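Local coordinates for glucose-6-phosphate 1-dehydrogenase (Kluyveromyces lactis, PDB 7E6I), which catalyses the NADP+-dependent oxidation of glucose 6-phosphate to 6-phosphogluconolactone, the first step of the oxidative pentose phosphate pathway, at residues Phe14-Asp19 against Lys24-Leu29. Sequence-based numbering, arbitrary orientation.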
ATOM      1  N   PHE A  14     -14.513  11.001  -9.310  1.00 38.80           N
ATOM      2  CA  PHE A  14     -13.930  11.738 -10.417  1.00 41.51           C
ATOM      3  C   PHE A  14     -12.977  10.848 -11.205  1.00 42.02           C
ATOM      4  O   PHE A  14     -12.318   9.963 -10.652  1.00 40.14           O
ATOM      5  CB  PHE A  14     -13.202  12.977  -9.908  1.00 41.91           C
ATOM      6  CG  PHE A  14     -14.122  14.127  -9.592  1.00 44.03           C
ATOM      7  CD1 PHE A  14     -14.785  14.192  -8.375  1.00 43.61           C
ATOM      8  CD2 PHE A  14     -14.316  15.148 -10.508  1.00 42.51           C
ATOM      9  CE1 PHE A  14     -15.628  15.257  -8.083  1.00 43.20           C
ATOM     10  CE2 PHE A  14     -15.154  16.207 -10.222  1.00 46.14           C
ATOM     11  CZ  PHE A  14     -15.813  16.265  -9.009  1.00 44.89           C
ATOM     12  N   GLY A  15     -12.906  11.094 -12.512  1.00 41.65           N
ATOM     13  CA  GLY A  15     -12.179  10.201 -13.388  1.00 41.00           C
ATOM     14  C   GLY A  15     -12.920   8.910 -13.645  1.00 43.46           C
ATOM     15  O   GLY A  15     -12.290   7.877 -13.885  1.00 44.58           O
ATOM     16  N   ALA A  16     -14.253   8.942 -13.601  1.00 43.30           N
ATOM     17  CA  ALA A  16     -15.036   7.713 -13.518  1.00 44.39           C
ATOM     18  C   ALA A  16     -14.861   6.796 -14.720  1.00 44.58           C
ATOM     19  O   ALA A  16     -15.127   5.597 -14.609  1.00 45.62           O
ATOM     20  CB  ALA A  16     -16.511   8.053 -13.346  1.00 46.83           C
ATOM     21  N   SER A  17     -14.430   7.320 -15.856  1.00 45.24           N
ATOM     22  CA  SER A  17     -14.289   6.529 -17.070  1.00 50.04           C
ATOM     23  C   SER A  17     -12.954   5.801 -17.162  1.00 51.05           C
ATOM     24  O   SER A  17     -12.775   4.969 -18.057  1.00 56.09           O
ATOM     25  CB  SER A  17     -14.462   7.437 -18.290  1.00 52.51           C
ATOM     26  OG  SER A  17     -13.531   8.511 -18.229  1.00 55.07           O
ATOM     27  N   GLY A  18     -12.024   6.089 -16.268  1.00 47.08           N
ATOM     28  CA  GLY A  18     -10.701   5.521 -16.365  1.00 47.20           C
ATOM     29  C   GLY A  18     -10.606   4.111 -15.825  1.00 49.37           C
ATOM     30  O   GLY A  18     -11.533   3.567 -15.226  1.00 48.25           O
ATOM     31  N   ASP A  19      -9.430   3.523 -16.038  1.00 51.54           N
ATOM     32  CA  ASP A  19      -9.219   2.125 -15.682  1.00 52.06           C
ATOM     33  C   ASP A  19      -9.348   1.908 -14.186  1.00 48.07           C
ATOM     34  O   ASP A  19     -10.014   0.964 -13.737  1.00 48.39           O
ATOM     35  CB  ASP A  19      -7.846   1.668 -16.165  1.00 54.51           C
ATOM     36  CG  ASP A  19      -7.910   0.992 -17.510  1.00 62.10           C
ATOM     37  OD1 ASP A  19      -9.004   1.011 -18.126  1.00 60.89           O
ATOM     38  OD2 ASP A  19      -6.875   0.443 -17.944  1.00 69.18           O
ATOM     39  N   LYS A  24     -11.479  -0.948 -10.127  1.00 46.94           N
ATOM     40  CA  LYS A  24     -11.157  -1.008  -8.705  1.00 44.63           C
ATOM     41  C   LYS A  24     -12.142  -0.226  -7.845  1.00 42.55           C
ATOM     42  O   LYS A  24     -12.700  -0.777  -6.888  1.00 41.86           O
ATOM     43  CB  LYS A  24      -9.734  -0.509  -8.462  1.00 44.01           C
ATOM     44  CG  LYS A  24      -8.677  -1.353  -9.156  1.00 48.34           C
ATOM     45  CD  LYS A  24      -8.109  -2.399  -8.210  1.00 51.75           C
ATOM     46  CE  LYS A  24      -7.191  -3.377  -8.928  1.00 53.84           C
ATOM     47  NZ  LYS A  24      -6.274  -4.046  -7.956  1.00 56.56           N
ATOM     48  N   THR A  25     -12.364   1.052  -8.163  1.00 40.29           N
ATOM     49  CA  THR A  25     -13.198   1.874  -7.290  1.00 39.25           C
ATOM     50  C   THR A  25     -14.638   1.380  -7.281  1.00 42.75           C
ATOM     51  O   THR A  25     -15.199   1.087  -6.216  1.00 43.73           O
ATOM     52  CB  THR A  25     -13.143   3.340  -7.714  1.00 38.03           C
ATOM     53  OG1 THR A  25     -11.810   3.674  -8.113  1.00 37.99           O
ATOM     54  CG2 THR A  25     -13.581   4.240  -6.556  1.00 34.65           C
ATOM     55  N   PHE A  26     -15.250   1.273  -8.458  1.00 40.97           N
ATOM     56  CA  PHE A  26     -16.633   0.823  -8.524  1.00 42.35           C
ATOM     57  C   PHE A  26     -16.766  -0.630  -8.080  1.00 44.05           C
ATOM     58  O   PHE A  26     -17.695  -0.948  -7.323  1.00 42.00           O
ATOM     59  CB  PHE A  26     -17.205   1.046  -9.926  1.00 42.00           C
ATOM     60  CG  PHE A  26     -17.714   2.441 -10.128  1.00 43.62           C
ATOM     61  CD1 PHE A  26     -19.010   2.778  -9.765  1.00 46.18           C
ATOM     62  CD2 PHE A  26     -16.875   3.438 -10.609  1.00 42.68           C
ATOM     63  CE1 PHE A  26     -19.476   4.079  -9.921  1.00 45.72           C
ATOM     64  CE2 PHE A  26     -17.331   4.736 -10.766  1.00 42.90           C
ATOM     65  CZ  PHE A  26     -18.635   5.054 -10.421  1.00 44.86           C
ATOM     66  N   PRO A  27     -15.876  -1.542  -8.495  1.00 42.16           N
ATOM     67  CA  PRO A  27     -15.958  -2.898  -7.930  1.00 44.81           C
ATOM     68  C   PRO A  27     -15.849  -2.921  -6.410  1.00 45.33           C
ATOM     69  O   PRO A  27     -16.518  -3.736  -5.759  1.00 43.42           O
ATOM     70  CB  PRO A  27     -14.800  -3.632  -8.619  1.00 45.22           C
ATOM     71  CG  PRO A  27     -14.653  -2.932  -9.923  1.00 43.95           C
ATOM     72  CD  PRO A  27     -14.920  -1.488  -9.618  1.00 42.15           C
ATOM     73  N   ALA A  28     -15.042  -2.030  -5.821  1.00 44.64           N
ATOM     74  CA  ALA A  28     -14.942  -1.997  -4.366  1.00 43.43           C
ATOM     75  C   ALA A  28     -16.225  -1.471  -3.743  1.00 41.87           C
ATOM     76  O   ALA A  28     -16.684  -1.987  -2.716  1.00 41.79           O
ATOM     77  CB  ALA A  28     -13.748  -1.147  -3.922  1.00 40.73           C
ATOM     78  N   LEU A  29     -16.802  -0.423  -4.334  1.00 41.75           N
ATOM     79  CA  LEU A  29     -18.081   0.076  -3.846  1.00 43.20           C
ATOM     80  C   LEU A  29     -19.135  -1.016  -3.884  1.00 43.47           C
ATOM     81  O   LEU A  29     -19.959  -1.123  -2.970  1.00 44.83           O
ATOM     82  CB  LEU A  29     -18.541   1.269  -4.677  1.00 40.90           C
ATOM     83  CG  LEU A  29     -17.972   2.616  -4.272  1.00 40.25           C
ATOM     84  CD1 LEU A  29     -18.375   3.676  -5.287  1.00 40.61           C
ATOM     85  CD2 LEU A  29     -18.478   2.965  -2.903  1.00 39.11           C
TER
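Ala16 meets Phe26 through its methyl group, CB lying 4.3 Å from ring atom CE2 and approaching the ring obliquely. The aromatic side chain leaves the helix toward the loop with CG roughly anti to the backbone C (chi1 -84°), which brings CE2 up to the methyl. Both residues are buried; Phe26 packs on Ile13 of strand 10-14 and Ile44 of strand 43-48 and also reaches the Ala16 methyl, linking the loop to the helix-sheet interface. At the other end the two backbones merely come near each other: Asp19 O stands 4.3 Å from Lys24 N, too far for a hydrogen bond, and the lysine side chain leads away from the loop. Asp19 itself sends OD1 into a salt bridge with Lys22, one turn into the same helix. The loop keeps its shape through a type I turn from Gly15 to Gly18, closed by Gly18 N to Gly15 O at 3.0 Å, while Ala16 O accepts a hydrogen bond from Ser21 OG. Gly18 then takes the N-cap position of helix 19-34. The Lys24 side chain lies near the substrate site, about 6 Å from the bound glucose 6-phosphate, but is not one of the residues lining that pocket. Strand, glycine-rich turn and helix form the first beta-alpha unit of a Rossmann fold, and residues 15-19 probably bind NADP+, as in related dehydrogenases.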